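Deoxyhypusine hydroxylase (Homo sapiens, PDB 4D4Z) hydroxylates the deoxyhypusine side chain of translation initiation factor eIF-5A with a di-iron centre, the second step in making hypusine. Local coordinates at residues S56-H61 and R275-V280. Numbering follows the deposited sequence.
Sequences SALLKH and RESCEV. With FE (Fe (III) ion), chain D.
Leu58 and Glu276 mark the nearest backbone approach, CA to CA 7.1 Å, where the first turn of helix 57-70 meets helix 272-287 with short-segment axes 69° apart. The polar link is made by Glu276, whose chain runs extended beyond CG and delivers its carboxylate to the N-terminus of the other helix. Ser56 OG donates to Glu276 OE1 at 2.6 Å, on the syn side and 25° out of the carboxylate plane. Ser56 sits at the N-cap position of helix 57-70, and its OG, anti to the backbone N (chi1 173°), accepts from Leu59 N at 3.0 Å. A water donates to Glu276 OE1 and accepts from Leu58 N, so the carboxylate reaches a second first-turn N-H indirectly, while Arg272 forms a salt bridge with OE2. Replacing Glu276 by an alanine would probably leave the Ser56 hydroxyl and the bridging water without their shared acceptor, and remove Arg272's salt-bridge partner at this position.

Next to this polar link, Leu58 reaches across with both methyls: CD2 lies against the Glu276 backbone, 3.8 Å from its C, and CD1 packs at 3.5 Å on Ser277 OG, whose hydrogen bond to His245 ND1 makes Ser277 a second-shell residue of the iron site.

Leu58 O accepts from His61 ND1 at 2.9 Å, in the carbonyl plane and nearly in the ring plane. Together with the 2.2 Å bond from His61 NE2 to iron, this hydrogen bond holds the imidazole in one orientation; His245 and Glu246 bind the same iron. The contact thus joins N- and C-terminal HEAT-repeat regions through a carboxylate that probably favours the anionic form beside a helix N-terminus and Arg272.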
# COMPACT_ATOMS: atom_id res chain seq x y z
N SER A 56 -15.07 -4.03 -5.95
CA SER A 56 -14.42 -3.31 -4.84
C SER A 56 -13.03 -2.80 -5.29
O SER A 56 -12.09 -3.60 -5.46
CB SER A 56 -14.27 -4.22 -3.66
OG SER A 56 -13.51 -3.66 -2.59
N ALA A 57 -12.87 -1.48 -5.41
CA ALA A 57 -11.56 -0.88 -5.64
C ALA A 57 -10.60 -1.17 -4.47
O ALA A 57 -9.41 -1.38 -4.70
CB ALA A 57 -11.66 0.64 -5.84
N LEU A 58 -11.13 -1.24 -3.24
CA LEU A 58 -10.30 -1.64 -2.12
C LEU A 58 -9.68 -3.02 -2.30
O LEU A 58 -8.44 -3.19 -2.19
CB LEU A 58 -11.03 -1.56 -0.78
CG LEU A 58 -10.17 -1.83 0.42
CD1 LEU A 58 -9.30 -0.63 0.64
CD2 LEU A 58 -11.01 -2.05 1.64
N LEU A 59 -10.51 -4.00 -2.64
CA LEU A 59 -10.00 -5.32 -2.80
C LEU A 59 -9.02 -5.36 -4.00
O LEU A 59 -7.92 -5.94 -3.91
CB LEU A 59 -11.14 -6.34 -3.01
CG LEU A 59 -10.69 -7.79 -3.24
CD1 LEU A 59 -9.97 -8.34 -2.04
CD2 LEU A 59 -11.93 -8.66 -3.51
N LYS A 60 -9.41 -4.77 -5.14
CA LYS A 60 -8.57 -4.81 -6.30
C LYS A 60 -7.17 -4.25 -6.06
O LYS A 60 -6.17 -4.80 -6.48
CB LYS A 60 -9.22 -4.08 -7.51
CG LYS A 60 -10.38 -4.87 -8.08
CD LYS A 60 -10.86 -4.21 -9.35
CE LYS A 60 -11.52 -2.92 -9.07
NZ LYS A 60 -11.99 -2.28 -10.34
N HIS A 61 -7.12 -3.13 -5.32
CA HIS A 61 -5.82 -2.50 -5.08
C HIS A 61 -4.96 -3.39 -4.14
O HIS A 61 -3.77 -3.47 -4.30
CB HIS A 61 -5.96 -1.02 -4.67
CG HIS A 61 -5.67 -0.69 -3.25
ND1 HIS A 61 -6.39 -1.20 -2.20
CD2 HIS A 61 -4.74 0.11 -2.70
CE1 HIS A 61 -5.93 -0.71 -1.07
NE2 HIS A 61 -4.93 0.09 -1.34
N ARG A 275 -15.98 3.41 3.22
CA ARG A 275 -16.79 2.43 3.96
C ARG A 275 -16.12 1.11 4.15
O ARG A 275 -16.07 0.56 5.24
CB ARG A 275 -18.09 2.13 3.24
CG ARG A 275 -19.05 3.19 3.26
CD ARG A 275 -20.43 2.63 2.80
NE ARG A 275 -20.54 1.96 1.49
CZ ARG A 275 -20.68 2.54 0.31
NH1 ARG A 275 -20.61 3.86 0.17
NH2 ARG A 275 -20.78 1.78 -0.80
N GLU A 276 -15.58 0.60 3.05
CA GLU A 276 -15.00 -0.69 3.10
C GLU A 276 -13.70 -0.72 3.93
O GLU A 276 -13.47 -1.68 4.61
CB GLU A 276 -14.74 -1.23 1.67
CG GLU A 276 -16.04 -1.60 0.97
CD GLU A 276 -15.89 -2.21 -0.40
OE1 GLU A 276 -14.84 -2.10 -1.01
OE2 GLU A 276 -16.92 -2.82 -0.82
N SER A 277 -12.88 0.33 3.85
CA SER A 277 -11.73 0.42 4.67
C SER A 277 -12.11 0.46 6.17
O SER A 277 -11.48 -0.18 6.99
CB SER A 277 -10.87 1.62 4.40
OG SER A 277 -10.32 1.56 3.11
N CYS A 278 -13.17 1.23 6.49
CA CYS A 278 -13.65 1.25 7.89
C CYS A 278 -14.11 -0.13 8.35
O CYS A 278 -13.83 -0.53 9.47
CB CYS A 278 -14.66 2.39 8.09
SG CYS A 278 -14.01 4.04 7.91
N GLU A 279 -14.79 -0.89 7.48
CA GLU A 279 -15.33 -2.25 7.74
C GLU A 279 -14.16 -3.14 8.12
O GLU A 279 -14.15 -3.81 9.18
CB GLU A 279 -16.12 -2.76 6.53
CG GLU A 279 -16.74 -4.17 6.55
CD GLU A 279 -17.36 -4.58 5.20
OE1 GLU A 279 -17.62 -3.72 4.33
OE2 GLU A 279 -17.60 -5.78 5.00
N VAL A 280 -13.11 -3.10 7.30
CA VAL A 280 -11.90 -3.95 7.62
C VAL A 280 -11.10 -3.41 8.80
O VAL A 280 -10.60 -4.18 9.65
CB VAL A 280 -11.02 -4.18 6.36
CG1 VAL A 280 -11.88 -4.76 5.26
CG2 VAL A 280 -10.32 -2.92 5.88
FE FE D . -3.94 1.67 -0.11
O HOH W 1 -13.80 -0.18 -2.57
O HOH W 2 -3.77 0.26 1.41